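Local coordinates for protein extracellular ligand-binding receptor (Rhodopseudomonas palustris, PDB 4F06) that binds p-hydroxybenzoic acid and probably hands such lignin-derived benzoate compounds to the membrane components of an ABC transporter, at residues S120-Q125 and T333-Q338; K137-V142 and A195-T200; V225-T230 and L247-T252; Q338-R343 and K361-W366. One frame throughout, in Å; residues are numbered along the deposited sequence.

How the contacts relate
Contacts 2, 3 and 4 follow one mixed sheet, and contact 1 joins that sheet to the chain that enters helix 123-136. Along the sequence, contact 1 spans the longest loop, so contacts 2 and 3 both fall between its two segments; contact 4 comes last. Contacts 2 and 3, with centres about 10 Å apart, are joined where strand 197-201 pairs with strand 226-230, while strand 250-253 of contact 3 pairs with strand 336-348 of contact 4. Contacts 1 and 4 share Gln338, their centres about 8 Å apart. The centres of contacts 1 and 2 are about 25 Å apart, from what is probably a crossing between the lobes, beside Phe121 of the ligand pocket, to one lobe's periphery.

Contact 1. Residues S120-Q125 and T333-Q338; sequences SFTMFQ and TRHITQ. With SO4 (sulfate ion), chain G.
The backbones approach at Phe121 and Ile336, whose CA atoms stand 6.8 Å apart, and side-chain amides and an imidazole bridge the space between them. Gln125 CG lies anti to the backbone N (chi1 -174°) and the chain runs on extended, which carries the amide across to residues 335-338. There Gln125 OE1 collects three donors: His335 NE2 at 2.8 Å, Gln338 NE2 at 3.0 Å and, from its own segment, Thr122 N at 3.2 Å. The first two come from opposite faces of the amide plane, well off its lone pairs. The other half of the amide is used too: Gln125 NE2 donates in plane to Ile336 O at 2.9 Å, almost straight at 172°. Thr122 and Gln125 also form a capping box that opens helix 123-136, with Thr122 OG1 accepting from Gln125 N and itself hydrogen-bonded to Asp365 OD1. In the two-lobed fold of the leucine-binding protein family the chain crosses between lobes at hinge segments, and residues 120-125 are consistent with one; Phe121 lines the p-hydroxybenzoic acid pocket. The His335 ring is sandwiched between methyls, Thr122 CG2 lying 3.5 Å from its centroid in a CH-pi contact and Ile336 CG2 over the opposite face. With ND1 bonded to Arg118 NE and NE2 donating, the ring is probably neutral. Gln338 NE2 spends a second N-H on a lone pair of Ser120 O at 2.9 Å, while its OE1 turns to Arg324. Farther off, Arg334 NH2 donates to O4 of a sulfate, probably from the crystallisation liquor, at 3.0 Å.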
loop_
_atom_site.group_PDB
_atom_site.type_symbol
_atom_site.label_atom_id
_atom_site.label_comp_id
_atom_site.label_asym_id
_atom_site.label_seq_id
_atom_site.Cartn_x
_atom_site.Cartn_y
_atom_site.Cartn_z
ATOM N N SER A 120 -6.001 -0.533 -1.442
ATOM C CA SER A 120 -4.721 -0.580 -0.744
ATOM C C SER A 120 -4.809 0.198 0.567
ATOM O O SER A 120 -5.242 -0.378 1.586
ATOM C CB SER A 120 -3.585 -0.106 -1.657
ATOM O OG SER A 120 -3.867 1.236 -2.117
ATOM N N PHE A 121 -4.464 1.502 0.561
ATOM C CA PHE A 121 -4.324 2.311 1.787
ATOM C C PHE A 121 -4.047 3.705 1.317
ATOM O O PHE A 121 -3.705 3.927 0.141
ATOM C CB PHE A 121 -3.180 1.782 2.710
ATOM C CG PHE A 121 -1.819 1.693 2.002
ATOM C CD1 PHE A 121 -1.566 0.564 1.184
ATOM C CD2 PHE A 121 -0.842 2.672 2.137
ATOM C CE1 PHE A 121 -0.319 0.420 0.543
ATOM C CE2 PHE A 121 0.397 2.542 1.494
ATOM C CZ PHE A 121 0.632 1.439 0.687
ATOM N N THR A 122 -4.120 4.663 2.236
ATOM C CA THR A 122 -3.501 5.987 1.984
ATOM C C THR A 122 -2.424 6.290 3.002
ATOM O O THR A 122 -2.347 5.684 4.093
ATOM C CB THR A 122 -4.481 7.186 1.895
ATOM O OG1 THR A 122 -4.878 7.561 3.216
ATOM C CG2 THR A 122 -5.653 6.862 1.003
HETATM N N MSE A 123 -1.543 7.205 2.647
HETATM C CA MSE A 123 -0.508 7.623 3.570
HETATM C C MSE A 123 -1.081 8.286 4.813
HETATM O O MSE A 123 -0.668 8.002 5.919
HETATM C CB MSE A 123 0.484 8.552 2.880
HETATM C CG MSE A 123 1.144 7.907 1.649
HETATM SE SE MSE A 123 1.999 6.197 1.998
HETATM C CE MSE A 123 3.076 6.736 3.495
ATOM N N PHE A 124 -2.057 9.184 4.644
ATOM C CA PHE A 124 -2.699 9.756 5.825
ATOM C C PHE A 124 -3.332 8.701 6.730
ATOM O O PHE A 124 -3.266 8.793 7.961
ATOM C CB PHE A 124 -3.814 10.719 5.367
ATOM C CG PHE A 124 -3.389 12.161 5.300
ATOM C CD1 PHE A 124 -2.713 12.661 4.167
ATOM C CD2 PHE A 124 -3.745 13.084 6.311
ATOM C CE1 PHE A 124 -2.353 14.010 4.117
ATOM C CE2 PHE A 124 -3.378 14.426 6.214
ATOM C CZ PHE A 124 -2.681 14.885 5.118
ATOM N N GLN A 125 -3.960 7.704 6.103
ATOM C CA GLN A 125 -4.637 6.653 6.846
ATOM C C GLN A 125 -3.685 5.913 7.796
ATOM O O GLN A 125 -4.019 5.696 8.959
ATOM C CB GLN A 125 -5.253 5.683 5.844
ATOM C CG GLN A 125 -6.137 4.587 6.453
ATOM C CD GLN A 125 -6.807 3.827 5.319
ATOM O OE1 GLN A 125 -6.156 3.443 4.320
ATOM N NE2 GLN A 125 -8.107 3.620 5.438
ATOM N N THR A 333 -15.492 8.670 -0.547
ATOM C CA THR A 333 -14.132 8.759 -1.101
ATOM C C THR A 333 -13.762 7.651 -2.075
ATOM O O THR A 333 -12.792 7.798 -2.802
ATOM C CB THR A 333 -13.105 8.755 0.032
ATOM O OG1 THR A 333 -13.251 7.521 0.761
ATOM C CG2 THR A 333 -13.255 9.958 0.951
ATOM N N ARG A 334 -14.491 6.539 -2.063
ATOM C CA ARG A 334 -14.166 5.344 -2.854
ATOM C C ARG A 334 -12.835 4.725 -2.406
ATOM O O ARG A 334 -12.208 3.977 -3.149
ATOM C CB ARG A 334 -14.224 5.612 -4.385
ATOM C CG ARG A 334 -15.665 5.706 -4.857
ATOM C CD ARG A 334 -15.735 6.343 -6.266
ATOM N NE ARG A 334 -15.473 7.792 -6.230
ATOM C CZ ARG A 334 -14.365 8.408 -6.599
ATOM N NH1 ARG A 334 -13.311 7.738 -7.002
ATOM N NH2 ARG A 334 -14.314 9.734 -6.566
ATOM N N HIS A 335 -12.467 4.993 -1.160
ATOM C CA HIS A 335 -11.268 4.408 -0.549
ATOM C C HIS A 335 -11.643 3.384 0.525
ATOM O O HIS A 335 -12.666 3.547 1.228
ATOM C CB HIS A 335 -10.405 5.521 0.076
ATOM C CG HIS A 335 -9.162 4.966 0.644
ATOM N ND1 HIS A 335 -8.164 4.417 -0.136
ATOM C CD2 HIS A 335 -8.821 4.710 1.961
ATOM C CE1 HIS A 335 -7.238 3.860 0.668
ATOM N NE2 HIS A 335 -7.615 4.038 1.949
ATOM N N ILE A 336 -10.809 2.362 0.690
ATOM C CA ILE A 336 -11.057 1.299 1.699
ATOM C C ILE A 336 -10.831 1.812 3.129
ATOM O O ILE A 336 -9.730 2.185 3.508
ATOM C CB ILE A 336 -10.180 0.076 1.337
ATOM C CG1 ILE A 336 -10.594 -1.147 2.163
ATOM C CG2 ILE A 336 -8.682 0.372 1.403
ATOM C CD1 ILE A 336 -10.090 -2.467 1.599
ATOM N N THR A 337 -11.929 1.808 3.927
ATOM C CA THR A 337 -11.835 2.029 5.356
ATOM C C THR A 337 -11.379 0.733 6.019
ATOM O O THR A 337 -11.888 -0.339 5.680
ATOM C CB THR A 337 -13.201 2.453 5.893
ATOM O OG1 THR A 337 -13.447 3.759 5.377
ATOM C CG2 THR A 337 -13.218 2.525 7.433
ATOM N N GLN A 338 -10.422 0.805 6.933
ATOM C CA GLN A 338 -9.796 -0.419 7.441
ATOM C C GLN A 338 -9.096 -0.116 8.741
ATOM O O GLN A 338 -8.704 1.018 9.062
ATOM C CB GLN A 338 -8.786 -0.940 6.411
ATOM C CG GLN A 338 -7.613 0.036 6.124
ATOM C CD GLN A 338 -6.850 -0.427 4.906
ATOM O OE1 GLN A 338 -6.855 -1.607 4.597
ATOM N NE2 GLN A 338 -6.165 0.495 4.201
HETATM S S SO4 G . -18.031 10.883 -6.824
HETATM O O1 SO4 G . -17.679 10.498 -8.217
HETATM O O2 SO4 G . -19.006 12.002 -6.787
HETATM O O3 SO4 G . -18.617 9.731 -6.107
HETATM O O4 SO4 G . -16.783 11.396 -6.124
#

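Contact 2. Residues K137-V142 and A195-T200; sequences KGATKV and ADMIFT
Asp196 meets the segment Ala139-Lys141, where the loop passes into the strand, at the start of two adjoining parallel strands, 141-147 and 197-201, in an alpha/beta lobe of the periplasmic binding protein fold. From CB the side chain of Asp196 turns over the opposing segment, because CG sits between the backbone N and the carbonyl carbon (chi1 51°). Asp196 CG comes to 3.5 Å from Lys141 O, a contact without a bond. Beyond it the two oxygens divide the work. Asp196 OD1 offers its syn lone pair to Thr140 N at 3.2 Å and also rests against Ala139 CA. Asp196 OD2 is held from both faces of the carboxylate plane, by Lys141 N at 2.9 Å and by Thr140 OG1 at 3.0 Å. Three donors on the syn side thus fix the rotation of the carboxylate and would probably ease its negative charge. The main chain adds Asp196 N to Lys141 O at 2.9 Å, after which the strands run in parallel register, Val142 beside Met197. Val142 packs on helix 150-165 and Met197 on helix 123-136. Met197, a selenomethionine, bends only at its last torsion, and its SE lies 3.8 Å from Ala139 CB.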
loop_
_atom_site.group_PDB
_atom_site.type_symbol
_atom_site.label_atom_id
_atom_site.label_comp_id
_atom_site.label_asym_id
_atom_site.label_seq_id
_atom_site.Cartn_x
_atom_site.Cartn_y
_atom_site.Cartn_z
ATOM N N LYS A 137 4.357 6.817 22.965
ATOM C CA LYS A 137 5.654 6.212 23.283
ATOM C C LYS A 137 6.644 7.213 23.889
ATOM O O LYS A 137 7.791 6.866 24.150
ATOM C CB LYS A 137 6.305 5.518 22.054
ATOM C CG LYS A 137 5.523 4.353 21.441
ATOM C CD LYS A 137 5.426 3.148 22.345
ATOM C CE LYS A 137 6.370 2.056 21.883
ATOM N NZ LYS A 137 6.575 1.048 22.962
ATOM N N GLY A 138 6.223 8.460 24.070
ATOM C CA GLY A 138 7.047 9.442 24.763
ATOM C C GLY A 138 7.934 10.277 23.862
ATOM O O GLY A 138 8.770 11.003 24.367
ATOM N N ALA A 139 7.735 10.241 22.539
ATOM C CA ALA A 139 8.571 11.073 21.672
ATOM C C ALA A 139 8.278 12.523 21.919
ATOM O O ALA A 139 7.120 12.903 22.156
ATOM C CB ALA A 139 8.320 10.755 20.201
ATOM N N THR A 140 9.313 13.343 21.857
ATOM C CA THR A 140 9.063 14.770 21.983
ATOM C C THR A 140 9.596 15.581 20.827
ATOM O O THR A 140 8.946 16.573 20.458
ATOM C CB THR A 140 9.655 15.337 23.266
ATOM O OG1 THR A 140 11.029 14.988 23.306
ATOM C CG2 THR A 140 8.989 14.711 24.457
ATOM N N LYS A 141 10.748 15.180 20.264
ATOM C CA LYS A 141 11.305 15.858 19.096
ATOM C C LYS A 141 11.526 14.832 17.976
ATOM O O LYS A 141 12.304 13.889 18.131
ATOM C CB LYS A 141 12.626 16.522 19.468
ATOM C CG LYS A 141 12.450 17.652 20.488
ATOM C CD LYS A 141 13.792 18.364 20.713
ATOM C CE LYS A 141 13.756 19.312 21.904
ATOM N NZ LYS A 141 12.567 20.196 21.968
ATOM N N VAL A 142 10.824 15.010 16.858
ATOM C CA VAL A 142 10.865 14.048 15.763
ATOM C C VAL A 142 11.543 14.645 14.538
ATOM O O VAL A 142 11.322 15.826 14.213
ATOM C CB VAL A 142 9.433 13.579 15.414
ATOM C CG1 VAL A 142 9.394 12.827 14.077
ATOM C CG2 VAL A 142 8.902 12.660 16.521
ATOM N N ALA A 195 16.876 14.921 17.527
ATOM C CA ALA A 195 15.598 14.209 17.570
ATOM C C ALA A 195 15.752 12.915 18.345
ATOM O O ALA A 195 16.789 12.225 18.277
ATOM C CB ALA A 195 15.131 13.907 16.136
ATOM N N ASP A 196 14.702 12.563 19.089
ATOM C CA ASP A 196 14.678 11.280 19.808
ATOM C C ASP A 196 13.980 10.165 19.018
ATOM O O ASP A 196 14.059 9.020 19.413
ATOM C CB ASP A 196 14.064 11.444 21.201
ATOM C CG ASP A 196 12.738 12.142 21.167
ATOM O OD1 ASP A 196 11.731 11.468 20.926
ATOM O OD2 ASP A 196 12.671 13.382 21.421
HETATM N N MSE A 197 13.290 10.517 17.923
HETATM C CA MSE A 197 12.604 9.548 17.100
HETATM C C MSE A 197 12.629 10.069 15.663
HETATM O O MSE A 197 12.573 11.302 15.422
HETATM C CB MSE A 197 11.153 9.358 17.572
HETATM C CG MSE A 197 10.338 8.342 16.760
HETATM SE SE MSE A 197 8.577 8.063 17.468
HETATM C CE MSE A 197 9.102 7.084 19.067
ATOM N N ILE A 198 12.704 9.144 14.710
ATOM C CA ILE A 198 12.529 9.431 13.275
ATOM C C ILE A 198 11.169 8.917 12.864
ATOM O O ILE A 198 10.757 7.835 13.316
ATOM C CB ILE A 198 13.590 8.631 12.486
ATOM C CG1 ILE A 198 15.001 9.151 12.790
ATOM C CG2 ILE A 198 13.336 8.706 10.986
ATOM C CD1 ILE A 198 16.069 8.140 12.405
ATOM N N PHE A 199 10.485 9.689 12.021
ATOM C CA PHE A 199 9.339 9.159 11.283
ATOM C C PHE A 199 9.711 9.133 9.811
ATOM O O PHE A 199 10.175 10.147 9.285
ATOM C CB PHE A 199 8.071 10.009 11.462
ATOM C CG PHE A 199 6.987 9.576 10.520
ATOM C CD1 PHE A 199 6.336 8.339 10.707
ATOM C CD2 PHE A 199 6.663 10.358 9.423
ATOM C CE1 PHE A 199 5.373 7.895 9.806
ATOM C CE2 PHE A 199 5.695 9.923 8.523
ATOM C CZ PHE A 199 5.040 8.709 8.718
ATOM N N THR A 200 9.520 7.989 9.150
ATOM C CA THR A 200 9.893 7.868 7.754
ATOM C C THR A 200 8.896 7.115 6.907
ATOM O O THR A 200 8.184 6.200 7.351
ATOM C CB THR A 200 11.313 7.232 7.641
ATOM O OG1 THR A 200 11.811 7.342 6.300
ATOM C CG2 THR A 200 11.264 5.782 7.999
#

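Contact 3. Residues V225-T230 and L247-T252; sequences VKLMST and LGILST
Ser229 O is gripped by two groups of the neighbouring strand: Thr252 N donates to it in the carbonyl plane at 3.0 Å, and Ser251 CA brings a C-H to the same oxygen, also at 3.0 Å. One step back the pattern repeats from the other side, with Ser229 N donating to Leu250 O at 3.1 Å and Met228 CA approaching that oxygen at 3.5 Å. A third bond, Leu250 N to Leu227 O, completes the parallel ladder of strands 226-230 and 250-253, whose short axes differ by 24°. They are the two strands of a beta-alpha-beta unit, with helix 239-242 in the connection. Side chains alternate between the faces of the sheet. On the face carrying Met228 and Leu250, the selenomethionine folds back at chi2 and chi3 (62° and 69°), which drops Met228 CE to 3.9 Å from Leu250 CB beneath helix 123-136. On the other, Leu227 and Ile249 lie side by side, Leu227 CD2 at 3.9 Å from Ile249 CG2. Farther along this face Ser229 OG donates to Thr230 O at 3.0 Å and packs on Ser251 CB at 3.4 Å. An alanine at Ser229 is likely to cost Thr230 O this donor and to open a small gap beside Ser251 CB. The main chain carries the pairing, and the buried hydroxyls find partners beyond it: Ser251 OG with Arg343 NE, Thr252 OG1 with Asn126 O, and Thr230 OG1 with Asp232 OD2, a residue of the ligand pocket. These polar groups are thus satisfied outside the ladder.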
loop_
_atom_site.group_PDB
_atom_site.type_symbol
_atom_site.label_atom_id
_atom_site.label_comp_id
_atom_site.label_asym_id
_atom_site.label_seq_id
_atom_site.Cartn_x
_atom_site.Cartn_y
_atom_site.Cartn_z
ATOM N N VAL A 225 17.785 6.564 19.157
ATOM C CA VAL A 225 16.879 7.308 18.276
ATOM C C VAL A 225 15.936 6.263 17.697
ATOM O O VAL A 225 16.343 5.441 16.881
ATOM C CB VAL A 225 17.638 8.013 17.132
ATOM C CG1 VAL A 225 16.648 8.811 16.256
ATOM C CG2 VAL A 225 18.708 8.952 17.672
ATOM N N LYS A 226 14.689 6.263 18.167
ATOM C CA LYS A 226 13.715 5.235 17.804
ATOM C C LYS A 226 13.232 5.482 16.366
ATOM O O LYS A 226 13.268 6.604 15.866
ATOM C CB LYS A 226 12.524 5.225 18.764
ATOM C CG LYS A 226 12.929 4.963 20.192
ATOM C CD LYS A 226 11.717 5.056 21.097
ATOM C CE LYS A 226 12.067 4.688 22.540
ATOM N NZ LYS A 226 10.843 4.421 23.335
ATOM N N LEU A 227 12.833 4.406 15.688
ATOM C CA LEU A 227 12.272 4.537 14.354
ATOM C C LEU A 227 10.803 4.190 14.353
ATOM O O LEU A 227 10.404 3.063 14.757
ATOM C CB LEU A 227 13.014 3.627 13.392
ATOM C CG LEU A 227 12.571 3.678 11.921
ATOM C CD1 LEU A 227 12.761 5.072 11.377
ATOM C CD2 LEU A 227 13.361 2.703 11.039
HETATM N N MSE A 228 9.998 5.154 13.886
HETATM C CA MSE A 228 8.576 4.930 13.585
HETATM C C MSE A 228 8.454 5.082 12.065
HETATM O O MSE A 228 8.989 6.024 11.449
HETATM C CB MSE A 228 7.688 5.967 14.281
HETATM C CG MSE A 228 6.176 5.904 13.919
HETATM SE SE MSE A 228 5.334 4.206 14.436
HETATM C CE MSE A 228 5.448 4.532 16.165
ATOM N N SER A 229 7.781 4.142 11.458
ATOM C CA SER A 229 7.610 4.192 10.023
ATOM C C SER A 229 6.199 3.802 9.681
ATOM O O SER A 229 5.487 3.245 10.512
ATOM C CB SER A 229 8.601 3.260 9.330
ATOM O OG SER A 229 8.363 1.911 9.639
ATOM N N THR A 230 5.768 4.040 8.440
ATOM C CA THR A 230 4.646 3.285 7.925
ATOM C C THR A 230 5.214 1.904 7.536
ATOM O O THR A 230 6.433 1.683 7.350
ATOM C CB THR A 230 3.969 3.993 6.772
ATOM O OG1 THR A 230 4.936 4.206 5.726
ATOM C CG2 THR A 230 3.376 5.325 7.205
ATOM N N LEU A 247 15.139 -5.876 14.878
ATOM C CA LEU A 247 14.213 -6.105 15.987
ATOM C C LEU A 247 13.903 -4.791 16.679
ATOM O O LEU A 247 14.778 -3.970 16.971
ATOM C CB LEU A 247 14.792 -7.072 17.052
ATOM C CG LEU A 247 14.856 -8.526 16.588
ATOM C CD1 LEU A 247 15.726 -9.358 17.538
ATOM C CD2 LEU A 247 13.452 -9.155 16.484
ATOM N N GLY A 248 12.613 -4.607 16.991
ATOM C CA GLY A 248 12.166 -3.448 17.714
ATOM C C GLY A 248 11.694 -2.293 16.879
ATOM O O GLY A 248 11.057 -1.382 17.414
ATOM N N ILE A 249 11.923 -2.317 15.561
ATOM C CA ILE A 249 11.458 -1.190 14.738
ATOM C C ILE A 249 9.911 -1.193 14.764
ATOM O O ILE A 249 9.271 -2.234 14.550
ATOM C CB ILE A 249 11.967 -1.308 13.289
ATOM C CG1 ILE A 249 13.495 -1.042 13.277
ATOM C CG2 ILE A 249 11.210 -0.337 12.349
ATOM C CD1 ILE A 249 14.163 -1.423 11.950
ATOM N N LEU A 250 9.331 -0.019 14.967
ATOM C CA LEU A 250 7.892 0.174 15.039
ATOM C C LEU A 250 7.347 0.657 13.691
ATOM O O LEU A 250 7.977 1.497 13.008
ATOM C CB LEU A 250 7.535 1.221 16.102
ATOM C CG LEU A 250 7.962 0.837 17.522
ATOM C CD1 LEU A 250 7.785 2.011 18.472
ATOM C CD2 LEU A 250 7.190 -0.391 18.005
ATOM N N SER A 251 6.158 0.187 13.324
ATOM C CA SER A 251 5.499 0.692 12.130
ATOM C C SER A 251 4.010 0.636 12.287
ATOM O O SER A 251 3.493 -0.233 13.005
ATOM C CB SER A 251 5.946 -0.113 10.891
ATOM O OG SER A 251 5.566 -1.481 10.989
ATOM N N THR A 252 3.290 1.476 11.539
ATOM C CA THR A 252 1.847 1.379 11.458
ATOM C C THR A 252 1.469 0.944 10.046
ATOM O O THR A 252 2.005 1.442 9.051
ATOM C CB THR A 252 1.150 2.686 11.859
ATOM O OG1 THR A 252 1.760 3.747 11.116
ATOM C CG2 THR A 252 1.279 2.912 13.370
#

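Contact 4. Residues Q338-R343 and K361-W366; sequences QNVYLR and KAQPDW
The amide of Asn339 meets segment 361-366 through its oxygen edge: Asn339 OD1 takes Ala362 N on a lone pair, in plane, at 3.1 Å. At the other end Asn339 ND2 donates to Tyr341 OH at 3.0 Å, close to the amide plane. A water adds a donor to Asn339 OD1 at 2.7 Å and reaches Lys361 NZ by a weak bond. The other flat group, the Trp366 indole, has Pro364 CG centred over one face, 3.7 Å above its plane. Asn339 CG, turned anti to the carbonyl carbon (chi1 -61°), brings OD1 back to the partner segment although CB starts away from it. With a leucine in its place Ala362 N would probably lose its acceptor just where the chain turns a corner. Beside this, Gln338 and Gln363 form an antiparallel hydrogen-bonded pair, Gln363 N to Gln338 O at 2.8 Å and Gln338 N to Gln363 O at 3.2 Å. Val340 CG2 packs across Gln363 CG at 3.6 Å, nearly at right angles. The pairing ends the hairpin of strands 336-348 and 351-363; Val340 also packs on Thr252 of strand 250-253 and on Asn126 and Pro129 of helix 123-136, while Asp365 caps helix 366-369.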
loop_
_atom_site.group_PDB
_atom_site.type_symbol
_atom_site.label_atom_id
_atom_site.label_comp_id
_atom_site.label_asym_id
_atom_site.label_seq_id
_atom_site.Cartn_x
_atom_site.Cartn_y
_atom_site.Cartn_z
ATOM N N GLN A 338 -10.422 0.805 6.933
ATOM C CA GLN A 338 -9.796 -0.419 7.441
ATOM C C GLN A 338 -9.096 -0.116 8.741
ATOM O O GLN A 338 -8.704 1.018 9.062
ATOM C CB GLN A 338 -8.786 -0.940 6.411
ATOM C CG GLN A 338 -7.613 0.036 6.124
ATOM C CD GLN A 338 -6.850 -0.427 4.906
ATOM O OE1 GLN A 338 -6.855 -1.607 4.597
ATOM N NE2 GLN A 338 -6.165 0.495 4.201
ATOM N N ASN A 339 -8.831 -1.178 9.503
ATOM C CA ASN A 339 -7.982 -1.036 10.700
ATOM C C ASN A 339 -6.557 -0.646 10.305
ATOM O O ASN A 339 -6.037 -1.049 9.232
ATOM C CB ASN A 339 -7.873 -2.400 11.386
ATOM C CG ASN A 339 -9.204 -2.941 11.855
ATOM O OD1 ASN A 339 -10.212 -2.203 11.957
ATOM N ND2 ASN A 339 -9.203 -4.238 12.171
ATOM N N VAL A 340 -5.918 0.134 11.172
ATOM C CA VAL A 340 -4.469 0.362 11.095
ATOM C C VAL A 340 -3.862 -0.204 12.347
ATOM O O VAL A 340 -4.392 0.041 13.451
ATOM C CB VAL A 340 -4.168 1.883 10.927
ATOM C CG1 VAL A 340 -2.659 2.140 10.978
ATOM C CG2 VAL A 340 -4.757 2.378 9.597
ATOM N N TYR A 341 -2.823 -1.009 12.219
ATOM C CA TYR A 341 -2.238 -1.682 13.366
ATOM C C TYR A 341 -0.867 -1.063 13.675
ATOM O O TYR A 341 -0.121 -0.699 12.770
ATOM C CB TYR A 341 -2.059 -3.191 13.070
ATOM C CG TYR A 341 -3.323 -3.877 12.628
ATOM C CD1 TYR A 341 -3.688 -3.943 11.263
ATOM C CD2 TYR A 341 -4.153 -4.495 13.568
ATOM C CE1 TYR A 341 -4.844 -4.556 10.854
ATOM C CE2 TYR A 341 -5.288 -5.164 13.143
ATOM C CZ TYR A 341 -5.645 -5.205 11.800
ATOM O OH TYR A 341 -6.799 -5.857 11.418
ATOM N N LEU A 342 -0.542 -1.005 14.958
ATOM C CA LEU A 342 0.839 -0.768 15.391
ATOM C C LEU A 342 1.523 -2.114 15.432
ATOM O O LEU A 342 0.991 -3.048 16.059
ATOM C CB LEU A 342 0.872 -0.103 16.774
ATOM C CG LEU A 342 2.309 -0.007 17.354
ATOM C CD1 LEU A 342 3.186 0.956 16.546
ATOM C CD2 LEU A 342 2.227 0.380 18.823
ATOM N N ARG A 343 2.703 -2.222 14.804
ATOM C CA ARG A 343 3.482 -3.469 14.827
ATOM C C ARG A 343 4.884 -3.165 15.301
ATOM O O ARG A 343 5.365 -2.027 15.238
ATOM C CB ARG A 343 3.588 -4.093 13.425
ATOM C CG ARG A 343 2.235 -4.196 12.684
ATOM C CD ARG A 343 1.948 -3.002 11.769
ATOM N NE ARG A 343 3.041 -2.782 10.802
ATOM C CZ ARG A 343 3.241 -3.527 9.710
ATOM N NH1 ARG A 343 2.350 -4.449 9.300
ATOM N NH2 ARG A 343 4.368 -3.368 9.018
ATOM N N LYS A 361 -9.174 0.793 14.952
ATOM C CA LYS A 361 -10.174 0.299 14.025
ATOM C C LYS A 361 -10.728 1.322 13.043
ATOM O O LYS A 361 -10.838 2.491 13.356
ATOM C CB LYS A 361 -11.340 -0.316 14.784
ATOM C CG LYS A 361 -11.001 -1.626 15.482
ATOM C CD LYS A 361 -12.114 -2.145 16.360
ATOM C CE LYS A 361 -13.392 -2.270 15.618
ATOM N NZ LYS A 361 -13.373 -3.640 15.053
ATOM N N ALA A 362 -11.047 0.828 11.841
ATOM C CA ALA A 362 -11.947 1.522 10.897
ATOM C C ALA A 362 -11.470 2.967 10.633
ATOM O O ALA A 362 -12.222 3.939 10.721
ATOM C CB ALA A 362 -13.370 1.464 11.460
ATOM N N GLN A 363 -10.188 3.088 10.249
ATOM C CA GLN A 363 -9.647 4.398 9.853
ATOM C C GLN A 363 -10.079 4.742 8.423
ATOM O O GLN A 363 -9.940 3.904 7.530
ATOM C CB GLN A 363 -8.127 4.378 9.910
ATOM C CG GLN A 363 -7.580 3.977 11.265
ATOM C CD GLN A 363 -7.952 4.931 12.375
ATOM O OE1 GLN A 363 -8.789 4.602 13.274
ATOM N NE2 GLN A 363 -7.383 6.095 12.337
ATOM N N PRO A 364 -10.610 5.958 8.188
ATOM C CA PRO A 364 -10.890 6.414 6.828
ATOM C C PRO A 364 -9.623 7.026 6.190
ATOM O O PRO A 364 -8.533 6.991 6.788
ATOM C CB PRO A 364 -11.923 7.514 7.087
ATOM C CG PRO A 364 -11.398 8.181 8.344
ATOM C CD PRO A 364 -10.938 6.982 9.208
ATOM N N ASP A 365 -9.755 7.516 4.957
ATOM C CA ASP A 365 -8.669 8.320 4.402
ATOM C C ASP A 365 -8.658 9.679 5.087
ATOM O O ASP A 365 -9.349 10.610 4.646
ATOM C CB ASP A 365 -8.799 8.448 2.876
ATOM C CG ASP A 365 -7.717 9.314 2.305
ATOM O OD1 ASP A 365 -6.728 9.640 3.018
ATOM O OD2 ASP A 365 -7.825 9.681 1.121
ATOM N N TRP A 366 -7.867 9.844 6.138
ATOM C CA TRP A 366 -7.823 11.108 6.825
ATOM C C TRP A 366 -7.373 12.272 5.960
ATOM O O TRP A 366 -7.589 13.413 6.346
ATOM C CB TRP A 366 -6.904 11.027 8.044
ATOM C CG TRP A 366 -7.356 10.088 9.115
ATOM C CD1 TRP A 366 -6.748 8.916 9.546
ATOM C CD2 TRP A 366 -8.514 10.281 9.944
ATOM N NE1 TRP A 366 -7.463 8.364 10.603
ATOM C CE2 TRP A 366 -8.562 9.130 10.861
ATOM C CE3 TRP A 366 -9.525 11.229 9.982
ATOM C CZ2 TRP A 366 -9.596 8.979 11.799
ATOM C CZ3 TRP A 366 -10.548 11.081 10.942
ATOM C CH2 TRP A 366 -10.585 9.968 11.810
HETATM O O HOH W 1 -12.941 -2.297 11.878
#